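Local coordinates for protein pectate lyase (Erwinia chrysanthemi, PDB 1RU4) that cleaves pectate by eliminative lyase chemistry (EC 4.2.2.2) and is built as a right-handed parallel beta-helix, at residues F72-D78 and G114-F119; H138-E142 and T164-S168. All coordinates share one frame; numbering follows the deposited sequence.

How the contacts relate
Followed from the N terminus, the chain leaves strand 70-72, runs through the loop 72-78 and meets 114-119 one turn of the beta-helix later, which closes contact 1. Contact 2 opens only after that, between 138-142 and 164-168, so the two follow in series and neither nest nor cross. Contact 1 ties the turn between strands 70-72 and 82-86 to the turn that enters strand 117-120; contact 2 pairs strand 140-142 with strand 164-166. Strands 117-120 and 140-142 are neighbours, which brings the contacts together: Asn139 OD1 lies 2.8 Å from Trp117 N, and Glu142 OE1 lies 2.7 Å from Tyr118 OH, both probable hydrogen bonds.

Contact 1 of 2, residues F72-D78 and G114-F119; sequences FNKSGKD and GDYWYF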
loop_
_atom_site.group_PDB
_atom_site.type_symbol
_atom_site.label_atom_id
_atom_site.label_comp_id
_atom_site.label_asym_id
_atom_site.label_seq_id
_atom_site.Cartn_x
_atom_site.Cartn_y
_atom_site.Cartn_z
ATOM N N PHE A 72 -13.066 -12.961 -7.890
ATOM C CA PHE A 72 -12.476 -12.768 -9.209
ATOM C C PHE A 72 -11.655 -14.014 -9.533
ATOM O O PHE A 72 -10.457 -14.074 -9.246
ATOM C CB PHE A 72 -11.588 -11.517 -9.214
ATOM C CG PHE A 72 -12.341 -10.236 -8.969
ATOM C CD1 PHE A 72 -12.784 -9.905 -7.691
ATOM C CD2 PHE A 72 -12.624 -9.368 -10.020
ATOM C CE1 PHE A 72 -13.500 -8.731 -7.466
ATOM C CE2 PHE A 72 -13.340 -8.190 -9.803
ATOM C CZ PHE A 72 -13.778 -7.872 -8.523
ATOM N N ASN A 73 -12.314 -15.024 -10.100
ATOM C CA ASN A 73 -11.650 -16.294 -10.387
ATOM C C ASN A 73 -11.229 -16.473 -11.840
ATOM O O ASN A 73 -10.391 -17.322 -12.144
ATOM C CB ASN A 73 -12.521 -17.472 -9.941
ATOM C CG ASN A 73 -13.808 -17.575 -10.726
ATOM O OD1 ASN A 73 -14.553 -16.604 -10.850
ATOM N ND2 ASN A 73 -14.076 -18.761 -11.268
ATOM N N LYS A 74 -11.826 -15.697 -12.741
ATOM C CA LYS A 74 -11.430 -15.730 -14.146
ATOM C C LYS A 74 -10.024 -15.147 -14.273
ATOM O O LYS A 74 -9.547 -14.458 -13.368
ATOM C CB LYS A 74 -12.425 -14.943 -15.004
ATOM C CG LYS A 74 -13.788 -15.610 -15.091
ATOM C CD LYS A 74 -14.827 -14.735 -15.775
ATOM C CE LYS A 74 -14.519 -14.508 -17.242
ATOM N NZ LYS A 74 -15.683 -13.869 -17.919
ATOM N N SER A 75 -9.346 -15.456 -15.372
ATOM C CA SER A 75 -7.985 -14.971 -15.570
ATOM C C SER A 75 -7.770 -14.277 -16.905
ATOM O O SER A 75 -8.365 -14.649 -17.920
ATOM C CB SER A 75 -6.976 -16.119 -15.448
ATOM O OG SER A 75 -6.917 -16.633 -14.128
ATOM N N GLY A 76 -6.933 -13.243 -16.880
ATOM C CA GLY A 76 -6.487 -12.615 -18.107
ATOM C C GLY A 76 -5.250 -13.368 -18.569
ATOM O O GLY A 76 -4.970 -14.464 -18.074
ATOM N N LYS A 77 -4.504 -12.784 -19.502
ATOM C CA LYS A 77 -3.279 -13.394 -20.020
ATOM C C LYS A 77 -2.161 -12.362 -20.079
ATOM O O LYS A 77 -2.409 -11.162 -19.967
ATOM C CB LYS A 77 -3.507 -13.944 -21.433
ATOM C CG LYS A 77 -4.364 -15.191 -21.514
ATOM C CD LYS A 77 -4.483 -15.653 -22.959
ATOM C CE LYS A 77 -5.146 -17.015 -23.061
ATOM N NZ LYS A 77 -5.237 -17.476 -24.477
ATOM N N ASP A 78 -0.930 -12.835 -20.262
ATOM C CA ASP A 78 0.211 -11.940 -20.421
ATOM C C ASP A 78 -0.009 -11.112 -21.687
ATOM O O ASP A 78 -0.205 -11.664 -22.771
ATOM C CB ASP A 78 1.510 -12.745 -20.532
ATOM C CG ASP A 78 2.744 -11.859 -20.618
ATOM O OD1 ASP A 78 2.849 -10.896 -19.830
ATOM O OD2 ASP A 78 3.611 -12.132 -21.473
ATOM N N GLY A 114 -7.865 -15.479 -9.446
ATOM C CA GLY A 114 -7.381 -15.557 -10.812
ATOM C C GLY A 114 -6.126 -14.737 -11.047
ATOM O O GLY A 114 -5.633 -14.065 -10.136
ATOM N N ASP A 115 -5.616 -14.794 -12.275
ATOM C CA ASP A 115 -4.390 -14.098 -12.656
ATOM C C ASP A 115 -4.658 -12.981 -13.663
ATOM O O ASP A 115 -5.696 -12.955 -14.323
ATOM C CB ASP A 115 -3.392 -15.073 -13.305
ATOM C CG ASP A 115 -3.007 -16.235 -12.405
ATOM O OD1 ASP A 115 -2.558 -17.265 -12.952
ATOM O OD2 ASP A 115 -3.127 -16.134 -11.170
ATOM N N TYR A 116 -3.688 -12.081 -13.787
ATOM C CA TYR A 116 -3.704 -11.014 -14.786
ATOM C C TYR A 116 -4.904 -10.071 -14.781
ATOM O O TYR A 116 -5.439 -9.721 -15.837
ATOM C CB TYR A 116 -3.477 -11.595 -16.190
ATOM C CG TYR A 116 -2.089 -12.163 -16.396
ATOM C CD1 TYR A 116 -1.857 -13.536 -16.316
ATOM C CD2 TYR A 116 -1.006 -11.326 -16.659
ATOM C CE1 TYR A 116 -0.577 -14.062 -16.492
ATOM C CE2 TYR A 116 0.278 -11.841 -16.835
ATOM C CZ TYR A 116 0.483 -13.209 -16.749
ATOM O OH TYR A 116 1.748 -13.723 -16.915
ATOM N N TRP A 117 -5.332 -9.671 -13.589
ATOM C CA TRP A 117 -6.362 -8.645 -13.457
ATOM C C TRP A 117 -5.648 -7.301 -13.391
ATOM O O TRP A 117 -4.514 -7.221 -12.917
ATOM C CB TRP A 117 -7.181 -8.847 -12.178
ATOM C CG TRP A 117 -8.162 -9.965 -12.268
ATOM C CD1 TRP A 117 -7.934 -11.280 -11.982
ATOM C CD2 TRP A 117 -9.522 -9.880 -12.711
ATOM N NE1 TRP A 117 -9.064 -12.021 -12.227
ATOM C CE2 TRP A 117 -10.055 -11.187 -12.674
ATOM C CE3 TRP A 117 -10.341 -8.825 -13.134
ATOM C CZ2 TRP A 117 -11.374 -11.472 -13.050
ATOM C CZ3 TRP A 117 -11.657 -9.107 -13.507
ATOM C CH2 TRP A 117 -12.157 -10.422 -13.462
ATOM N N TYR A 118 -6.301 -6.252 -13.879
ATOM C CA TYR A 118 -5.727 -4.913 -13.809
ATOM C C TYR A 118 -6.802 -3.928 -13.354
ATOM O O TYR A 118 -7.671 -3.539 -14.132
ATOM C CB TYR A 118 -5.141 -4.495 -15.168
ATOM C CG TYR A 118 -4.110 -3.390 -15.069
ATOM C CD1 TYR A 118 -2.774 -3.633 -15.380
ATOM C CD2 TYR A 118 -4.460 -2.117 -14.617
ATOM C CE1 TYR A 118 -1.808 -2.638 -15.235
ATOM C CE2 TYR A 118 -3.504 -1.114 -14.466
ATOM C CZ TYR A 118 -2.179 -1.385 -14.774
ATOM O OH TYR A 118 -1.218 -0.415 -14.592
ATOM N N PHE A 119 -6.743 -3.558 -12.076
ATOM C CA PHE A 119 -7.700 -2.625 -11.477
ATOM C C PHE A 119 -7.143 -1.205 -11.476
ATOM O O PHE A 119 -5.972 -1.001 -11.166
ATOM C CB PHE A 119 -7.998 -3.024 -10.026
ATOM C CG PHE A 119 -8.670 -4.360 -9.875
ATOM C CD1 PHE A 119 -7.916 -5.520 -9.738
ATOM C CD2 PHE A 119 -10.060 -4.454 -9.829
ATOM C CE1 PHE A 119 -8.531 -6.758 -9.555
ATOM C CE2 PHE A 119 -10.685 -5.686 -9.647
ATOM C CZ PHE A 119 -9.919 -6.839 -9.509
#
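Phe72 and Trp117 both turn CG beside their own backbone N, anti to the carbonyl carbon (chi1 -64° in Phe72), and this sets the phenyl edge of Phe72 over the six-membered ring of the indole. The planes stand at 89°, a T-shaped stack. CD2 of Phe72 lies 3.6 Å from CZ3 of Trp117, and CB of Phe72 adds a CH-pi contact over the five-membered ring. The face of Phe72 in turn receives Phe119, whose CE2 comes within 3.7 Å of Phe72 CE2, so Phe119 turns an edge to the face of Phe72, and Phe72 an edge to the face of Trp117, in one aromatic cluster.

The polar side of the indole is tied down as well: Trp117 NE1 donates to Lys74 O at 2.7 Å. The bond is short but bent, 131° at the hydrogen. Ser75 OG accepts a nearly straight bond from Asp115 N, at 2.9 Å. Two backbone bonds, Gly114 N to Phe72 O and Gly76 N to Asp115 O, fasten either end of this run. Gly114 CA makes a CA-H...O contact with Lys74 O at 3.5 Å. Farther along, Tyr116 lays one ring face against the backbone of Lys77 and Asp78, with CE2 3.6 Å from Asp78 CA.

Around the contact, Phe38 and Met42 of helix 38-44 pack on Phe72, while Lys74 NZ reaches back to Val45 O and Met42 O. Trp117 and Phe119 touch strand 82-86 through Val84, and Phe119 meets Phe141 of strand 140-142 in a nearly parallel ring pair, carrying the aromatic cluster into the next turn of the beta-helix.

Contact 2 of 2, residues H138-E142 and T164-S168; sequences HNTFE and TVINS
Asn139 O is gripped twice: Thr164 N donates to it at 2.9 Å, nearly along the C=O axis, and a water donates to it at 3.1 Å. The same water accepts a bond from Thr164 OG1 at 2.8 Å, so one threonine holds this carbonyl both directly and through the solvent. From there the strands run parallel, 4° apart in direction, in the usual parallel pattern: Thr164 O accepts from Phe141 N, and Phe141 O accepts from Ile166 N at 2.8 Å.

Thr140, Glu142, Thr164 and Ile166 share one face of the sheet. Thr140 has CG2 anti to its backbone N, which carries the methyl across to the end of Ile166, where CD1 lies 4.0 Å away. Beside it Glu142 starts out with CG near CB of Ile166, at 4.2 Å, and runs on fully extended. On the other face Phe141 and Val165 point into the beta-helix; CD1 of Phe141 comes only loosely near Val165 CG2, at 4.4 Å, while the phenyl ring packs on Val134 of strand 132-134. At the far end Ser168 OG turns back to donate to Ile166 O, from well above the carbonyl plane, and is also bonded to Thr144 OG1.

Backbone bonds therefore set the register of these two turns, and the side chains divide the labour: apolar Phe141 and Val165 fill the interior, whereas the opposite face mixes hydroxyl, carboxylate and methyl groups and admits water at its edge.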
loop_
_atom_site.group_PDB
_atom_site.type_symbol
_atom_site.label_atom_id
_atom_site.label_comp_id
_atom_site.label_asym_id
_atom_site.label_seq_id
_atom_site.Cartn_x
_atom_site.Cartn_y
_atom_site.Cartn_z
ATOM N N HIS A 138 0.260 -12.114 -10.936
ATOM C CA HIS A 138 0.387 -11.156 -12.034
ATOM C C HIS A 138 -0.759 -10.152 -12.105
ATOM O O HIS A 138 -1.124 -9.676 -13.184
ATOM C CB HIS A 138 0.538 -11.893 -13.367
ATOM C CG HIS A 138 1.752 -12.766 -13.437
ATOM N ND1 HIS A 138 3.022 -12.260 -13.604
ATOM C CD2 HIS A 138 1.888 -14.111 -13.359
ATOM C CE1 HIS A 138 3.891 -13.257 -13.626
ATOM N NE2 HIS A 138 3.229 -14.389 -13.479
ATOM N N ASN A 139 -1.317 -9.829 -10.942
ATOM C CA ASN A 139 -2.400 -8.860 -10.843
ATOM C C ASN A 139 -1.833 -7.478 -10.538
ATOM O O ASN A 139 -0.771 -7.354 -9.922
ATOM C CB ASN A 139 -3.386 -9.278 -9.748
ATOM C CG ASN A 139 -4.041 -10.615 -10.038
ATOM O OD1 ASN A 139 -4.755 -10.767 -11.028
ATOM N ND2 ASN A 139 -3.800 -11.590 -9.171
ATOM N N THR A 140 -2.535 -6.442 -10.983
ATOM C CA THR A 140 -2.096 -5.072 -10.749
ATOM C C THR A 140 -3.226 -4.239 -10.164
ATOM O O THR A 140 -4.373 -4.340 -10.598
ATOM C CB THR A 140 -1.593 -4.407 -12.047
ATOM O OG1 THR A 140 -0.528 -5.190 -12.603
ATOM C CG2 THR A 140 -1.077 -2.999 -11.763
ATOM N N PHE A 141 -2.890 -3.447 -9.151
ATOM C CA PHE A 141 -3.842 -2.555 -8.500
ATOM C C PHE A 141 -3.243 -1.159 -8.573
ATOM O O PHE A 141 -2.309 -0.841 -7.834
ATOM C CB PHE A 141 -4.054 -2.971 -7.035
ATOM C CG PHE A 141 -4.548 -4.383 -6.871
ATOM C CD1 PHE A 141 -3.657 -5.453 -6.909
ATOM C CD2 PHE A 141 -5.907 -4.648 -6.715
ATOM C CE1 PHE A 141 -4.114 -6.768 -6.801
ATOM C CE2 PHE A 141 -6.372 -5.958 -6.606
ATOM C CZ PHE A 141 -5.471 -7.020 -6.651
ATOM N N GLU A 142 -3.756 -0.344 -9.490
ATOM C CA GLU A 142 -3.224 0.998 -9.706
ATOM C C GLU A 142 -4.226 2.079 -9.326
ATOM O O GLU A 142 -5.372 2.051 -9.765
ATOM C CB GLU A 142 -2.799 1.185 -11.171
ATOM C CG GLU A 142 -2.215 2.571 -11.452
ATOM C CD GLU A 142 -1.810 2.803 -12.902
ATOM O OE1 GLU A 142 -2.177 1.999 -13.784
ATOM O OE2 GLU A 142 -1.121 3.812 -13.162
ATOM N N THR A 164 1.536 -6.372 -8.371
ATOM C CA THR A 164 2.070 -5.019 -8.275
ATOM C C THR A 164 0.991 -4.056 -7.796
ATOM O O THR A 164 -0.100 -3.999 -8.365
ATOM C CB THR A 164 2.606 -4.542 -9.637
ATOM O OG1 THR A 164 3.459 -5.553 -10.193
ATOM C CG2 THR A 164 3.408 -3.261 -9.475
ATOM N N VAL A 165 1.299 -3.325 -6.729
ATOM C CA VAL A 165 0.379 -2.346 -6.156
ATOM C C VAL A 165 1.008 -0.968 -6.351
ATOM O O VAL A 165 2.037 -0.650 -5.752
ATOM C CB VAL A 165 0.132 -2.629 -4.656
ATOM C CG1 VAL A 165 -0.919 -1.681 -4.101
ATOM C CG2 VAL A 165 -0.309 -4.077 -4.461
ATOM N N ILE A 166 0.382 -0.169 -7.211
ATOM C CA ILE A 166 0.910 1.129 -7.630
ATOM C C ILE A 166 0.012 2.282 -7.192
ATOM O O ILE A 166 -1.196 2.252 -7.426
ATOM C CB ILE A 166 0.998 1.200 -9.175
ATOM C CG1 ILE A 166 1.768 -0.001 -9.724
ATOM C CG2 ILE A 166 1.652 2.513 -9.607
ATOM C CD1 ILE A 166 1.641 -0.162 -11.228
ATOM N N ASN A 167 0.616 3.308 -6.593
ATOM C CA ASN A 167 -0.097 4.527 -6.211
ATOM C C ASN A 167 -1.432 4.264 -5.525
ATOM O O ASN A 167 -2.447 4.892 -5.846
ATOM C CB ASN A 167 -0.304 5.417 -7.443
ATOM C CG ASN A 167 0.967 6.114 -7.876
ATOM O OD1 ASN A 167 1.822 6.435 -7.050
ATOM N ND2 ASN A 167 1.097 6.360 -9.175
ATOM N N SER A 168 -1.420 3.356 -4.554
ATOM C CA SER A 168 -2.645 2.969 -3.866
ATOM C C SER A 168 -2.613 3.258 -2.373
ATOM O O SER A 168 -1.543 3.315 -1.759
ATOM C CB SER A 168 -2.946 1.494 -4.126
ATOM O OG SER A 168 -3.174 1.277 -5.512
HETATM O O HOH W 1 1.799 -7.386 -11.582
#